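Glycerol kinase, putative (Plasmodium falciparum, PDB 2W40) probably catalyses the ATP-dependent phosphorylation of glycerol to sn-glycerol 3-phosphate, as other glycerol kinases of the FGGY family do. Local coordinates at residues E111-V114 against T115-S118; K120-N123 against N124-Q127. All blocks are in the same frame, centred on the assembly; numbering follows the deposited sequence.

Contact 1: residues E111-V114 against T115-S118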
loop_
_atom_site.group_PDB
_atom_site.type_symbol
_atom_site.label_atom_id
_atom_site.label_comp_id
_atom_site.label_asym_id
_atom_site.label_seq_id
_atom_site.Cartn_x
_atom_site.Cartn_y
_atom_site.Cartn_z
ATOM N N GLU C 111 -6.711 16.304 16.351
ATOM C CA GLU C 111 -7.533 16.670 15.161
ATOM C C GLU C 111 -8.916 17.159 15.591
ATOM O O GLU C 111 -9.374 18.188 15.164
ATOM C CB GLU C 111 -7.628 15.458 14.226
ATOM C CG GLU C 111 -8.531 15.611 12.965
ATOM C CD GLU C 111 -8.668 14.293 12.123
ATOM O OE1 GLU C 111 -7.993 13.234 12.383
ATOM O OE2 GLU C 111 -9.456 14.308 11.154
ATOM N N GLU C 112 -9.591 16.362 16.423
ATOM C CA GLU C 112 -10.962 16.708 16.862
ATOM C C GLU C 112 -11.061 18.079 17.592
ATOM O O GLU C 112 -11.924 18.926 17.258
ATOM C CB GLU C 112 -11.607 15.555 17.683
ATOM C CG GLU C 112 -12.935 15.958 18.312
ATOM C CD GLU C 112 -13.667 14.834 19.061
ATOM O OE1 GLU C 112 -13.034 13.823 19.481
ATOM O OE2 GLU C 112 -14.881 15.007 19.276
ATOM N N LEU C 113 -10.111 18.324 18.503
ATOM C CA LEU C 113 -9.951 19.605 19.260
ATOM C C LEU C 113 -9.711 20.738 18.351
ATOM O O LEU C 113 -10.306 21.829 18.537
ATOM C CB LEU C 113 -8.838 19.617 20.364
ATOM C CG LEU C 113 -9.097 18.924 21.644
ATOM C CD1 LEU C 113 -7.662 18.767 22.308
ATOM C CD2 LEU C 113 -10.124 19.742 22.427
ATOM N N VAL C 114 -8.802 20.545 17.374
ATOM C CA VAL C 114 -8.568 21.644 16.420
ATOM C C VAL C 114 -9.830 22.027 15.606
ATOM O O VAL C 114 -10.130 23.171 15.459
ATOM C CB VAL C 114 -7.343 21.324 15.490
ATOM C CG1 VAL C 114 -7.218 22.302 14.302
ATOM C CG2 VAL C 114 -6.039 21.210 16.334
ATOM N N THR C 115 -10.597 21.032 15.135
ATOM C CA THR C 115 -11.885 21.264 14.486
ATOM C C THR C 115 -12.825 22.057 15.398
ATOM O O THR C 115 -13.360 23.102 15.004
ATOM C CB THR C 115 -12.472 19.959 14.068
ATOM O OG1 THR C 115 -11.569 19.347 13.162
ATOM C CG2 THR C 115 -13.898 20.140 13.411
ATOM N N GLU C 116 -12.873 21.697 16.658
ATOM C CA GLU C 116 -13.753 22.398 17.640
ATOM C C GLU C 116 -13.374 23.848 17.903
ATOM O O GLU C 116 -14.208 24.805 17.807
ATOM C CB GLU C 116 -13.788 21.618 18.938
ATOM C CG GLU C 116 -14.561 22.329 20.024
ATOM C CD GLU C 116 -14.291 21.929 21.446
ATOM O OE1 GLU C 116 -13.640 20.916 21.738
ATOM O OE2 GLU C 116 -14.789 22.693 22.288
ATOM N N PHE C 117 -12.054 24.059 18.182
ATOM C CA PHE C 117 -11.601 25.375 18.454
ATOM C C PHE C 117 -11.593 26.257 17.243
ATOM O O PHE C 117 -11.813 27.511 17.343
ATOM C CB PHE C 117 -10.178 25.322 19.062
ATOM C CG PHE C 117 -10.160 25.074 20.558
ATOM C CD1 PHE C 117 -10.796 23.969 21.074
ATOM C CD2 PHE C 117 -9.603 25.979 21.433
ATOM C CE1 PHE C 117 -10.823 23.755 22.463
ATOM C CE2 PHE C 117 -9.593 25.784 22.798
ATOM C CZ PHE C 117 -10.233 24.673 23.335
ATOM N N SER C 118 -11.260 25.698 16.072
ATOM C CA SER C 118 -11.238 26.518 14.854
ATOM C C SER C 118 -12.567 27.193 14.541
ATOM O O SER C 118 -12.594 28.251 13.984
ATOM C CB SER C 118 -10.743 25.785 13.614
ATOM O OG SER C 118 -9.424 25.224 13.769
#

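Contact 2: residues K120-N123 against N124-Q127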
loop_
_atom_site.group_PDB
_atom_site.type_symbol
_atom_site.label_atom_id
_atom_site.label_comp_id
_atom_site.label_asym_id
_atom_site.label_seq_id
_atom_site.Cartn_x
_atom_site.Cartn_y
_atom_site.Cartn_z
ATOM N N LYS C 120 -14.534 28.446 16.727
ATOM C CA LYS C 120 -14.735 29.437 17.787
ATOM C C LYS C 120 -13.860 30.651 17.798
ATOM O O LYS C 120 -14.104 31.533 18.562
ATOM C CB LYS C 120 -14.611 28.741 19.162
ATOM C CG LYS C 120 -15.813 27.784 19.390
ATOM C CD LYS C 120 -15.751 27.128 20.771
ATOM C CE LYS C 120 -15.768 25.581 20.734
ATOM N NZ LYS C 120 -16.986 24.890 21.392
ATOM N N TYR C 121 -12.824 30.680 16.958
ATOM C CA TYR C 121 -11.851 31.760 16.861
ATOM C C TYR C 121 -11.666 32.167 15.368
ATOM O O TYR C 121 -11.816 31.367 14.462
ATOM C CB TYR C 121 -10.485 31.365 17.504
ATOM C CG TYR C 121 -10.638 31.164 18.990
ATOM C CD1 TYR C 121 -10.501 32.209 19.829
ATOM C CD2 TYR C 121 -10.962 29.930 19.504
ATOM C CE1 TYR C 121 -10.666 32.034 21.239
ATOM C CE2 TYR C 121 -11.115 29.710 20.880
ATOM C CZ TYR C 121 -10.985 30.797 21.728
ATOM O OH TYR C 121 -11.152 30.675 23.058
ATOM N N ASN C 122 -11.375 33.431 15.176
ATOM C CA ASN C 122 -11.107 34.005 13.890
ATOM C C ASN C 122 -9.649 33.566 13.529
ATOM O O ASN C 122 -8.682 34.023 14.104
ATOM C CB ASN C 122 -11.200 35.517 14.000
ATOM C CG ASN C 122 -11.013 36.300 12.665
ATOM O OD1 ASN C 122 -11.620 37.397 12.488
ATOM N ND2 ASN C 122 -10.166 35.821 11.798
ATOM N N ASN C 123 -9.547 32.747 12.505
ATOM C CA ASN C 123 -8.199 32.132 12.075
ATOM C C ASN C 123 -7.235 33.274 11.725
ATOM O O ASN C 123 -6.044 33.157 12.034
ATOM C CB ASN C 123 -8.318 31.136 10.889
ATOM C CG ASN C 123 -9.577 30.252 10.982
ATOM O OD1 ASN C 123 -10.320 30.082 9.960
ATOM N ND2 ASN C 123 -9.827 29.656 12.227
ATOM N N ASN C 124 -7.689 34.377 11.126
ATOM C CA ASN C 124 -6.777 35.485 10.770
ATOM C C ASN C 124 -6.210 36.208 11.989
ATOM O O ASN C 124 -5.081 36.672 11.992
ATOM C CB ASN C 124 -7.408 36.509 9.864
ATOM C CG ASN C 124 -7.918 35.892 8.565
ATOM O OD1 ASN C 124 -7.432 36.220 7.432
ATOM N ND2 ASN C 124 -8.960 35.056 8.695
ATOM N N ASP C 125 -6.985 36.245 13.067
ATOM C CA ASP C 125 -6.529 36.804 14.281
ATOM C C ASP C 125 -5.470 35.923 14.929
ATOM O O ASP C 125 -4.490 36.426 15.456
ATOM C CB ASP C 125 -7.652 36.951 15.300
ATOM C CG ASP C 125 -8.536 38.178 15.043
ATOM O OD1 ASP C 125 -8.224 39.038 14.182
ATOM O OD2 ASP C 125 -9.564 38.257 15.753
ATOM N N ILE C 126 -5.689 34.630 14.902
ATOM C CA ILE C 126 -4.674 33.674 15.435
ATOM C C ILE C 126 -3.328 33.808 14.631
ATOM O O ILE C 126 -2.261 33.820 15.179
ATOM C CB ILE C 126 -5.233 32.231 15.471
ATOM C CG1 ILE C 126 -6.592 32.213 16.262
ATOM C CG2 ILE C 126 -4.141 31.255 15.878
ATOM C CD1 ILE C 126 -6.472 32.503 17.641
ATOM N N GLN C 127 -3.477 33.928 13.324
ATOM C CA GLN C 127 -2.344 34.019 12.423
ATOM C C GLN C 127 -1.598 35.290 12.640
ATOM O O GLN C 127 -0.356 35.298 12.710
ATOM C CB GLN C 127 -2.790 33.812 11.007
ATOM C CG GLN C 127 -1.577 33.827 10.004
ATOM C CD GLN C 127 -1.970 34.082 8.549
ATOM O OE1 GLN C 127 -3.041 34.663 8.213
ATOM N NE2 GLN C 127 -1.057 33.685 7.662
#

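Contact 1: residues E111-V114 against T115-S118
The backbone N-H groups of Thr-115 to Ser-118 donate to the carbonyl oxygens of Glu-111 to Val-114 in four successive i+4-to-i hydrogen bonds, the repeat of a short alpha helix; Phe-117 N to Leu-113 O, at 2.9 Å, has an N-H...O angle of 170°. Val-114 O takes two donors from the same residue. Ser-118 N comes from one face of the carbonyl plane, and Ser-118 OG reaches Val-114 O at 2.8 Å from the opposite face, 43° out of that plane. The serine hydroxyl is brought back over the preceding turn because OG stands beside its own backbone N (chi1 -57°), where it also lies 3.7 Å from Val-114 CG1.

On another side of the helix Leu-113 and Phe-117 run alongside each other in the same direction. The methyl CD2 of Leu-113 meets Phe-117 CE1 at 4.1 Å and also lies 3.8 Å from Glu-116 OE1, a carboxylate oxygen resting against a methyl group. The Phe-117 ring continues into an edge-to-face pair with Phe-141 of helix 140-149, and Glu-111 OE1 is engaged in a salt bridge to Arg-365. The helix is thus amphipathic: Leu-113, Val-114 and Phe-117 pack on helix 140-149, Glu-112 and Thr-115 are exposed, Glu-116 borders the apolar side, and the serine hydroxyl spends its proton on the helix's own backbone.

Contact 2: residues K120-N123 against N124-Q127
Asn-122 and Asp-125 bring their side chains together at about a right angle, yet their flat ends stack, the amide and carboxylate planes only 21° apart. Between the two side chains the closest approach is from Asp-125 OD2 to Asn-122 CB, 3.6 Å, so the carboxylate lies against the root of the asparagine side chain as well as its amide. Asn-122 CG is anti to the backbone N (chi1 -177°), which carries the amide forward to the start of the helix. There it meets Asn-124 with the two amide planes nearly perpendicular, at 82°.

Asn-122 occupies the N-cap position of helix 123-130, at the end of the loop that follows helix 111-118. Its carbonyl O opens the helical bonding: Ile-126 N donates to Asn-122 O at 3.2 Å, and Asp-125 N adds a weak bond to the same oxygen. Gln-127 N then binds Asn-123 O at 3.0 Å.

The apolar side of this turn is made by Ile-126, whose CD1 lies 4.2 Å from Tyr-121 CB. This is contact with the base of the tyrosine, whose ring leads away from the helix; both residues also touch Ile-207 of helix 202-207. The amide end of Gln-127 is turned to a different part of the chain, where NE2 donates to Ser-285 O.

Both contacts are local and belong to consecutive helices of the FGGY N-terminal family region, their centres about 13 Å apart. Contact 1 is a surface contact within helix 111-118; contact 2 is partly buried, spanning the loop after that helix and the first turn of helix 123-130. They meet where Ser-118 O packs 3.6 Å from Asn-123 ND2. Phe-134 touches Phe-117 and Ser-118 of the first and Ile-126 of the second. Contact 1 combines regular helical bonding with an apolar ridge, whereas contact 2 has stacked polar groups at a helix start and a buried isoleucine.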